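Local structure of Lmo0181 protein (Listeria monocytogenes serovar 1/2a, 5F7V) at residues D11-Q19 / K293-A301; G122-V130 / R314-A323. The protein binds the cyclic glucan cycloalternan as the substrate-binding lipoprotein of an ABC system, and probably passes the sugar on for import. All coordinates share one frame; numbering follows the deposited sequence.

Contact 1: D11-Q19 / K293-A301; sequences DKTEITYYQ and KKEAAFKFA
Phe300 turns the edge of its ring toward the face of Tyr17 in a T-shaped (edge-to-face) pair. The ring centroids are 4.9 Å apart and the planes are inclined at 62°. A single corner does most of the touching: CE2 of Phe300 hangs over the tyrosine ring toward its rim, 3.5 Å from Tyr17 CG, while CZ reaches CD2 and CE2 of the same ring from slightly farther off. Two residues earlier on the strand, Ile15 divides its branches over the helix. Ile15 CG1 is wedged between the backbone N and the carbonyl carbon (chi1 65°), which carries CD1 to 3.7 Å from Phe300 CB and lays it beside Ala297 CA. The other branch, Ile15 CG2, goes to Ala296 CB at 3.8 Å. That methyl is shared, because Thr13 CG2 approaches it equally closely, so a small alanine sits under two strand side chains. At the start of the helix Lys293, its N-cap residue, stretches out its chain and runs past Ile15 and Thr13 in the opposite direction; its CD lies 3.9 Å from Thr13 CG2. At the strand backbone Lys293 NZ donates to Glu14 O over 2.8 Å, meeting the oxygen nearly in line with its C=O bond. Thus the apolar length of the lysine packs on the strand while its ammonium group donates to a main-chain oxygen. The worked example is helix-on-sheet packing in an alpha/beta lobe, with alternate residues Thr13, Ile15 and Tyr17 facing the helix; the axes of segments 13-19 and 294-301 cross at -56°. Strand 13-19 lies between parallel strands 43-49 and 71-75; Ile43 also touches Ala296; from strand 278-287, Val287 meets Ala297 and Ile285 meets Tyr17; Phe36 of helix 27-39 adds a second edge-to-face partner to Phe300.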
loop_
_atom_site.group_PDB
_atom_site.type_symbol
_atom_site.label_atom_id
_atom_site.label_comp_id
_atom_site.label_asym_id
_atom_site.label_seq_id
_atom_site.Cartn_x
_atom_site.Cartn_y
_atom_site.Cartn_z
ATOM N N ASP A 11 -4.885 37.970 -4.778
ATOM C CA ASP A 11 -4.916 37.708 -6.252
ATOM C C ASP A 11 -4.637 36.224 -6.526
ATOM O O ASP A 11 -5.520 35.387 -6.321
ATOM C CB ASP A 11 -3.943 38.644 -6.994
ATOM C CG ASP A 11 -4.308 40.119 -6.848
ATOM O OD1 ASP A 11 -5.425 40.513 -7.246
ATOM O OD2 ASP A 11 -3.472 40.897 -6.335
ATOM N N LYS A 12 -3.419 35.906 -6.962
ATOM C CA LYS A 12 -3.034 34.546 -7.351
ATOM C C LYS A 12 -2.295 33.885 -6.197
ATOM O O LYS A 12 -1.541 34.544 -5.487
ATOM C CB LYS A 12 -2.085 34.598 -8.541
ATOM C CG LYS A 12 -2.570 35.438 -9.716
ATOM C CD LYS A 12 -1.391 35.943 -10.546
ATOM C CE LYS A 12 -0.702 34.821 -11.324
ATOM N NZ LYS A 12 -1.527 34.305 -12.465
ATOM N N THR A 13 -2.509 32.588 -6.029
ATOM C CA THR A 13 -1.914 31.852 -4.936
ATOM C C THR A 13 -1.182 30.681 -5.552
ATOM O O THR A 13 -1.761 29.987 -6.383
ATOM C CB THR A 13 -2.997 31.315 -3.985
ATOM O OG1 THR A 13 -3.740 32.398 -3.430
ATOM C CG2 THR A 13 -2.374 30.541 -2.843
ATOM N N GLU A 14 0.062 30.444 -5.152
ATOM C CA GLU A 14 0.801 29.275 -5.583
ATOM C C GLU A 14 1.022 28.380 -4.367
ATOM O O GLU A 14 1.593 28.817 -3.363
ATOM C CB GLU A 14 2.137 29.676 -6.181
ATOM C CG GLU A 14 1.979 30.701 -7.287
ATOM C CD GLU A 14 2.987 30.506 -8.406
ATOM O OE1 GLU A 14 3.691 29.461 -8.412
ATOM O OE2 GLU A 14 3.055 31.418 -9.267
ATOM N N ILE A 15 0.557 27.142 -4.465
ATOM C CA ILE A 15 0.771 26.193 -3.380
ATOM C C ILE A 15 1.772 25.134 -3.819
ATOM O O ILE A 15 1.922 24.829 -5.003
ATOM C CB ILE A 15 -0.535 25.509 -2.890
ATOM C CG1 ILE A 15 -1.166 24.627 -3.987
ATOM C CG2 ILE A 15 -1.487 26.551 -2.315
ATOM C CD1 ILE A 15 -2.310 23.747 -3.506
ATOM N N THR A 16 2.443 24.537 -2.852
ATOM C CA THR A 16 3.261 23.348 -3.074
ATOM C C THR A 16 2.518 22.096 -2.641
ATOM O O THR A 16 1.851 22.108 -1.609
ATOM C CB THR A 16 4.594 23.471 -2.323
ATOM O OG1 THR A 16 4.335 23.763 -0.942
ATOM C CG2 THR A 16 5.417 24.621 -2.892
ATOM N N TYR A 17 2.669 21.036 -3.420
ATOM C CA TYR A 17 2.108 19.701 -3.143
ATOM C C TYR A 17 3.227 18.699 -3.257
ATOM O O TYR A 17 3.853 18.630 -4.300
ATOM C CB TYR A 17 0.954 19.375 -4.103
ATOM C CG TYR A 17 0.422 17.951 -3.946
ATOM C CD1 TYR A 17 0.067 17.467 -2.688
ATOM C CD2 TYR A 17 0.294 17.111 -5.049
ATOM C CE1 TYR A 17 -0.409 16.189 -2.529
ATOM C CE2 TYR A 17 -0.215 15.838 -4.897
ATOM C CZ TYR A 17 -0.539 15.386 -3.643
ATOM O OH TYR A 17 -0.989 14.087 -3.436
ATOM N N TYR A 18 3.506 17.998 -2.165
ATOM C CA TYR A 18 4.579 16.997 -2.075
ATOM C C TYR A 18 3.889 15.647 -2.103
ATOM O O TYR A 18 2.889 15.454 -1.391
ATOM C CB TYR A 18 5.297 17.262 -0.777
ATOM C CG TYR A 18 6.711 16.873 -0.513
ATOM C CD1 TYR A 18 7.789 17.711 -0.761
ATOM C CD2 TYR A 18 6.963 15.659 0.109
ATOM C CE1 TYR A 18 9.079 17.330 -0.450
ATOM C CE2 TYR A 18 8.236 15.237 0.423
ATOM C CZ TYR A 18 9.304 16.076 0.149
ATOM O OH TYR A 18 10.528 15.544 0.517
ATOM N N GLN A 19 4.336 14.727 -2.954
ATOM C CA GLN A 19 3.647 13.421 -3.061
ATOM C C GLN A 19 4.574 12.308 -3.529
ATOM O O GLN A 19 5.688 12.564 -3.987
ATOM C CB GLN A 19 2.428 13.567 -3.977
ATOM C CG GLN A 19 2.762 13.729 -5.461
ATOM C CD GLN A 19 2.827 12.391 -6.181
ATOM O OE1 GLN A 19 1.899 11.588 -6.098
ATOM N NE2 GLN A 19 3.907 12.177 -6.917
ATOM N N LYS A 293 -1.601 29.407 3.292
ATOM C CA LYS A 293 -2.405 29.207 2.090
ATOM C C LYS A 293 -3.332 28.008 2.310
ATOM O O LYS A 293 -3.546 27.208 1.401
ATOM C CB LYS A 293 -1.475 28.954 0.905
ATOM C CG LYS A 293 -0.495 30.068 0.613
ATOM C CD LYS A 293 0.524 29.662 -0.431
ATOM C CE LYS A 293 1.707 30.609 -0.348
ATOM N NZ LYS A 293 2.801 30.227 -1.246
ATOM N N LYS A 294 -3.917 27.922 3.499
ATOM C CA LYS A 294 -4.666 26.724 3.830
ATOM C C LYS A 294 -5.947 26.600 3.015
ATOM O O LYS A 294 -6.296 25.490 2.637
ATOM C CB LYS A 294 -5.025 26.674 5.302
ATOM C CG LYS A 294 -3.821 26.626 6.223
ATOM C CD LYS A 294 -4.301 26.316 7.635
ATOM C CE LYS A 294 -3.194 26.080 8.635
ATOM N NZ LYS A 294 -2.480 27.347 8.882
ATOM N N GLU A 295 -6.634 27.680 2.680
ATOM C CA GLU A 295 -7.850 27.555 1.898
ATOM C C GLU A 295 -7.530 26.967 0.528
ATOM O O GLU A 295 -8.214 26.040 0.085
ATOM C CB GLU A 295 -8.541 28.921 1.768
ATOM C CG GLU A 295 -9.870 28.895 1.020
ATOM C CD GLU A 295 -10.924 27.959 1.586
ATOM O OE1 GLU A 295 -10.948 27.742 2.826
ATOM O OE2 GLU A 295 -11.747 27.424 0.770
ATOM N N ALA A 296 -6.505 27.505 -0.124
ATOM C CA ALA A 296 -6.120 27.003 -1.442
ATOM C C ALA A 296 -5.649 25.554 -1.379
ATOM O O ALA A 296 -5.967 24.745 -2.237
ATOM C CB ALA A 296 -5.029 27.873 -2.036
ATOM N N ALA A 297 -4.871 25.194 -0.365
ATOM C CA ALA A 297 -4.384 23.813 -0.185
ATOM C C ALA A 297 -5.538 22.866 0.056
ATOM O O ALA A 297 -5.579 21.780 -0.518
ATOM C CB ALA A 297 -3.369 23.778 0.934
ATOM N N PHE A 298 -6.491 23.289 0.888
ATOM C CA PHE A 298 -7.689 22.528 1.101
ATOM C C PHE A 298 -8.498 22.328 -0.161
ATOM O O PHE A 298 -9.009 21.232 -0.416
ATOM C CB PHE A 298 -8.567 23.148 2.198
ATOM C CG PHE A 298 -9.839 22.384 2.368
ATOM C CD1 PHE A 298 -9.829 21.162 3.033
ATOM C CD2 PHE A 298 -11.002 22.805 1.762
ATOM C CE1 PHE A 298 -10.991 20.406 3.115
ATOM C CE2 PHE A 298 -12.154 22.058 1.873
ATOM C CZ PHE A 298 -12.158 20.859 2.571
ATOM N N LYS A 299 -8.597 23.369 -0.986
ATOM C CA LYS A 299 -9.366 23.215 -2.228
ATOM C C LYS A 299 -8.713 22.157 -3.121
ATOM O O LYS A 299 -9.391 21.353 -3.764
ATOM C CB LYS A 299 -9.469 24.519 -2.984
ATOM C CG LYS A 299 -10.471 25.476 -2.379
ATOM C CD LYS A 299 -10.427 26.756 -3.192
ATOM C CE LYS A 299 -11.322 27.802 -2.637
ATOM N NZ LYS A 299 -12.712 27.312 -2.574
ATOM N N PHE A 300 -7.391 22.154 -3.184
ATOM C CA PHE A 300 -6.703 21.131 -3.953
ATOM C C PHE A 300 -6.913 19.745 -3.317
ATOM O O PHE A 300 -7.211 18.774 -4.046
ATOM C CB PHE A 300 -5.212 21.454 -4.036
ATOM C CG PHE A 300 -4.444 20.408 -4.804
ATOM C CD1 PHE A 300 -4.672 20.261 -6.162
ATOM C CD2 PHE A 300 -3.598 19.508 -4.156
ATOM C CE1 PHE A 300 -4.004 19.272 -6.879
ATOM C CE2 PHE A 300 -2.925 18.554 -4.868
ATOM C CZ PHE A 300 -3.134 18.421 -6.219
ATOM N N ALA A 301 -6.780 19.607 -1.994
ATOM C CA ALA A 301 -7.043 18.338 -1.337
ATOM C C ALA A 301 -8.441 17.824 -1.581
ATOM O O ALA A 301 -8.654 16.621 -1.808
ATOM C CB ALA A 301 -6.753 18.433 0.167
#

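Contact 2: G122-V130 / R314-A323; sequences GMVESFSNV and RIDNNWELPA. With GLC (alpha-D-glucopyranose), chain B.
Glu320 begins its reach across the contact with CB, 3.4 Å from Phe127 O. With CG set beside its own backbone N (chi1 -58°) and the rest extended, the chain runs on past Ser128, whose CB meets first CG and then CD. At the tip the two oxygens part company. Glu320 OE1 accepts from Ser126 OG at 2.8 Å, from above the carboxylate plane, and from a water that also joins Ser128 OG to glucose O3. Glu320 OE2 takes the sugar directly, accepting from glucose O2 at 2.6 Å; Asn283, Asn75 and Glu77 also hydrogen-bond to the glycan. The strand holding these serines, 119-135, is long and pairs antiparallel with 278-287, an arrangement consistent with the linker strands between the two lobes of periplasmic-binding-protein folds. Its classic beta bulge at Glu125 and Ser126 faces Asn283. The weakly bonded strand 321-322 adds a short antiparallel edge, in which Phe127 and Leu321 exchange both backbone bonds of a hydrogen-bonded pair, each 3.0 Å from N to O, and Leu321 CB rests over the phenylalanine face in a CH-pi contact. Before that edge comes a Schellman motif, with Asn318 as C-prime residue, that ends helix 308-316. Arg314, from its last turn, slips its guanidinium between the Trp319 ring on one face and Glu125 O with Ser126 CB on the other. Within the guanidinium plane Arg314 NH2 donates to Trp319 O at 2.9 Å, while NH1 forms a salt bridge to Glu125 OE2 at 3.1 Å, bent to 140° at the hydrogen; carboxylate and guanidinium stand almost perpendicular.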
loop_
_atom_site.group_PDB
_atom_site.type_symbol
_atom_site.label_atom_id
_atom_site.label_comp_id
_atom_site.label_asym_id
_atom_site.label_seq_id
_atom_site.Cartn_x
_atom_site.Cartn_y
_atom_site.Cartn_z
ATOM N N GLY A 122 -7.008 14.895 7.137
ATOM C CA GLY A 122 -6.566 14.674 5.753
ATOM C C GLY A 122 -7.791 14.414 4.922
ATOM O O GLY A 122 -8.803 14.002 5.460
ATOM N N MET A 123 -7.694 14.681 3.630
ATOM C CA MET A 123 -8.723 14.305 2.656
ATOM C C MET A 123 -8.260 13.085 1.886
ATOM O O MET A 123 -7.195 13.055 1.303
ATOM C CB MET A 123 -8.969 15.469 1.705
ATOM C CG MET A 123 -9.489 16.705 2.406
ATOM S SD MET A 123 -11.179 16.558 3.054
ATOM C CE MET A 123 -12.158 17.028 1.644
ATOM N N VAL A 124 -9.124 12.074 1.881
ATOM C CA VAL A 124 -8.745 10.817 1.255
ATOM C C VAL A 124 -8.650 10.966 -0.246
ATOM O O VAL A 124 -9.547 11.496 -0.898
ATOM C CB VAL A 124 -9.699 9.670 1.633
ATOM C CG1 VAL A 124 -11.147 9.967 1.265
ATOM C CG2 VAL A 124 -9.214 8.388 0.991
ATOM N N GLU A 125 -7.542 10.509 -0.795
ATOM C CA GLU A 125 -7.203 10.658 -2.209
ATOM C C GLU A 125 -7.412 9.375 -2.994
ATOM O O GLU A 125 -7.869 9.403 -4.147
ATOM C CB GLU A 125 -5.729 11.097 -2.289
ATOM C CG GLU A 125 -5.200 11.195 -3.679
ATOM C CD GLU A 125 -3.705 11.105 -3.771
ATOM O OE1 GLU A 125 -3.062 10.867 -2.673
ATOM O OE2 GLU A 125 -3.207 11.257 -4.882
ATOM N N SER A 126 -7.066 8.245 -2.409
ATOM C CA SER A 126 -7.188 6.974 -3.105
ATOM C C SER A 126 -7.164 5.842 -2.098
ATOM O O SER A 126 -6.779 6.009 -0.943
ATOM C CB SER A 126 -6.078 6.774 -4.127
ATOM O OG SER A 126 -4.810 6.598 -3.527
ATOM N N PHE A 127 -7.584 4.652 -2.524
ATOM C CA PHE A 127 -7.380 3.450 -1.730
ATOM C C PHE A 127 -6.965 2.302 -2.639
ATOM O O PHE A 127 -7.121 2.361 -3.877
ATOM C CB PHE A 127 -8.566 3.161 -0.799
ATOM C CG PHE A 127 -9.787 2.632 -1.492
ATOM C CD1 PHE A 127 -10.732 3.511 -2.015
ATOM C CD2 PHE A 127 -10.019 1.272 -1.637
ATOM C CE1 PHE A 127 -11.866 3.076 -2.665
ATOM C CE2 PHE A 127 -11.153 0.834 -2.291
ATOM C CZ PHE A 127 -12.062 1.733 -2.783
ATOM N N SER A 128 -6.422 1.281 -1.994
ATOM C CA SER A 128 -5.814 0.184 -2.774
ATOM C C SER A 128 -5.652 -1.073 -1.937
ATOM O O SER A 128 -5.862 -1.074 -0.725
ATOM C CB SER A 128 -4.427 0.637 -3.267
ATOM O OG SER A 128 -3.526 0.844 -2.199
ATOM N N ASN A 129 -5.313 -2.160 -2.619
ATOM C CA ASN A 129 -5.018 -3.434 -1.962
ATOM C C ASN A 129 -4.014 -4.198 -2.790
ATOM O O ASN A 129 -3.475 -3.708 -3.777
ATOM C CB ASN A 129 -6.310 -4.172 -1.634
ATOM C CG ASN A 129 -7.117 -4.511 -2.857
ATOM O OD1 ASN A 129 -6.673 -4.356 -3.999
ATOM N ND2 ASN A 129 -8.339 -4.971 -2.645
ATOM N N VAL A 130 -3.720 -5.388 -2.256
ATOM C CA VAL A 130 -2.724 -6.273 -2.842
ATOM C C VAL A 130 -3.414 -7.528 -3.325
ATOM O O VAL A 130 -4.407 -7.970 -2.777
ATOM C CB VAL A 130 -1.650 -6.584 -1.784
ATOM C CG1 VAL A 130 -0.743 -7.765 -2.170
ATOM C CG2 VAL A 130 -0.817 -5.320 -1.493
ATOM N N ARG A 314 -8.311 9.174 -12.710
ATOM C CA ARG A 314 -7.730 8.125 -11.907
ATOM C C ARG A 314 -8.118 6.754 -12.459
ATOM O O ARG A 314 -7.279 5.880 -12.575
ATOM C CB ARG A 314 -8.201 8.313 -10.468
ATOM C CG ARG A 314 -7.536 7.316 -9.564
ATOM C CD ARG A 314 -7.739 7.626 -8.109
ATOM N NE ARG A 314 -7.054 8.818 -7.645
ATOM C CZ ARG A 314 -5.797 8.863 -7.223
ATOM N NH1 ARG A 314 -5.358 10.019 -6.765
ATOM N NH2 ARG A 314 -5.020 7.787 -7.217
ATOM N N ILE A 315 -9.412 6.569 -12.685
ATOM C CA ILE A 315 -9.945 5.345 -13.244
ATOM C C ILE A 315 -9.319 5.034 -14.597
ATOM O O ILE A 315 -8.870 3.907 -14.848
ATOM C CB ILE A 315 -11.490 5.399 -13.292
ATOM C CG1 ILE A 315 -12.142 5.366 -11.905
ATOM C CG2 ILE A 315 -12.048 4.315 -14.218
ATOM C CD1 ILE A 315 -12.121 4.034 -11.178
ATOM N N ASP A 316 -9.290 6.036 -15.458
ATOM C CA ASP A 316 -8.715 5.809 -16.786
ATOM C C ASP A 316 -7.267 5.345 -16.773
ATOM O O ASP A 316 -6.849 4.595 -17.659
ATOM C CB ASP A 316 -8.800 7.086 -17.635
ATOM C CG ASP A 316 -8.493 6.804 -19.078
ATOM O OD1 ASP A 316 -9.144 5.920 -19.674
ATOM O OD2 ASP A 316 -7.564 7.458 -19.593
ATOM N N ASN A 317 -6.524 5.779 -15.767
ATOM C CA ASN A 317 -5.115 5.438 -15.629
ATOM C C ASN A 317 -4.811 4.262 -14.702
ATOM O O ASN A 317 -3.630 3.996 -14.451
ATOM C CB ASN A 317 -4.356 6.710 -15.218
ATOM C CG ASN A 317 -4.271 7.685 -16.371
ATOM O OD1 ASN A 317 -3.495 7.483 -17.320
ATOM N ND2 ASN A 317 -5.141 8.678 -16.379
ATOM N N ASN A 318 -5.840 3.570 -14.208
ATOM C CA ASN A 318 -5.691 2.448 -13.280
ATOM C C ASN A 318 -4.933 2.840 -12.026
ATOM O O ASN A 318 -4.280 1.984 -11.428
ATOM C CB ASN A 318 -4.984 1.266 -13.938
ATOM C CG ASN A 318 -5.741 0.715 -15.118
ATOM O OD1 ASN A 318 -6.881 0.275 -14.979
ATOM N ND2 ASN A 318 -5.103 0.707 -16.281
ATOM N N TRP A 319 -5.006 4.109 -11.627
ATOM C CA TRP A 319 -4.148 4.635 -10.558
ATOM C C TRP A 319 -4.797 4.416 -9.208
ATOM O O TRP A 319 -5.414 5.294 -8.635
ATOM C CB TRP A 319 -3.785 6.083 -10.852
ATOM C CG TRP A 319 -2.923 6.695 -9.797
ATOM C CD1 TRP A 319 -2.127 6.056 -8.888
ATOM C CD2 TRP A 319 -2.810 8.093 -9.530
ATOM N NE1 TRP A 319 -1.520 6.990 -8.096
ATOM C CE2 TRP A 319 -1.925 8.249 -8.453
ATOM C CE3 TRP A 319 -3.376 9.238 -10.103
ATOM C CZ2 TRP A 319 -1.620 9.511 -7.928
ATOM C CZ3 TRP A 319 -3.042 10.479 -9.580
ATOM C CH2 TRP A 319 -2.174 10.604 -8.507
ATOM N N GLU A 320 -4.678 3.188 -8.717
ATOM C CA GLU A 320 -5.377 2.753 -7.493
ATOM C C GLU A 320 -6.874 2.940 -7.731
ATOM O O GLU A 320 -7.322 2.775 -8.861
ATOM C CB GLU A 320 -4.850 3.430 -6.240
ATOM C CG GLU A 320 -3.349 3.168 -6.065
ATOM C CD GLU A 320 -2.786 3.581 -4.734
ATOM O OE1 GLU A 320 -3.528 4.190 -3.893
ATOM O OE2 GLU A 320 -1.575 3.311 -4.569
ATOM N N LEU A 321 -7.666 3.241 -6.711
ATOM C CA LEU A 321 -9.101 3.487 -6.818
ATOM C C LEU A 321 -9.390 4.837 -6.219
ATOM O O LEU A 321 -8.808 5.206 -5.219
ATOM C CB LEU A 321 -9.883 2.369 -6.099
ATOM C CG LEU A 321 -9.802 0.969 -6.721
ATOM C CD1 LEU A 321 -10.415 -0.039 -5.764
ATOM C CD2 LEU A 321 -10.475 0.925 -8.068
ATOM N N PRO A 322 -10.315 5.585 -6.822
ATOM C CA PRO A 322 -10.773 6.844 -6.243
ATOM C C PRO A 322 -11.584 6.605 -4.984
ATOM O O PRO A 322 -12.100 5.529 -4.742
ATOM C CB PRO A 322 -11.611 7.442 -7.358
ATOM C CG PRO A 322 -12.205 6.229 -8.007
ATOM C CD PRO A 322 -11.149 5.171 -7.967
ATOM N N ALA A 323 -11.642 7.633 -4.160
ATOM C CA ALA A 323 -12.466 7.556 -2.977
ATOM C C ALA A 323 -13.958 7.430 -3.232
ATOM O O ALA A 323 -14.668 6.829 -2.440
ATOM C CB ALA A 323 -12.195 8.736 -2.099
HETATM C C1 GLC B . 1.149 1.942 -1.986
HETATM C C2 GLC B . -0.032 2.741 -1.484
HETATM C C3 GLC B . 0.247 3.268 -0.088
HETATM C C4 GLC B . 0.697 2.140 0.832
HETATM C C5 GLC B . 1.903 1.425 0.235
HETATM C C6 GLC B . 2.330 0.207 1.043
HETATM O O2 GLC B . -0.286 3.810 -2.402
HETATM O O3 GLC B . -0.966 3.827 0.410
HETATM O O4 GLC B . 1.118 2.729 2.067
HETATM O O5 GLC B . 1.545 0.926 -1.073
HETATM O O6 GLC B . 3.341 -0.426 0.226
HETATM O O HOH W 1 -10.309 10.061 -4.919
HETATM O O HOH W 2 -3.100 8.078 -5.224
HETATM O O HOH W 3 -3.497 3.412 -1.239
#

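The two contacts lie on one mixed sheet with their centres about 20 Å apart, and their segments alternate along the chain. Helices 294-306 and 308-316 follow each other, so the chain passes from the helix of contact 1 to the helix that begins segment 314-323. Met123 makes the join: its CB is 3.7 Å from Ala301 O and its SD 3.9 Å from Phe298 CE1. Nearer the sugar, Tyr17 OH packs 3.9 Å from Glu125 OE2, the acceptor of the Arg314 salt bridge. Contact 2 touches the glycan through Glu320, whereas the Tyr17 side chain of contact 1 stays about 10 Å, between nearest atoms, from a bound glucose.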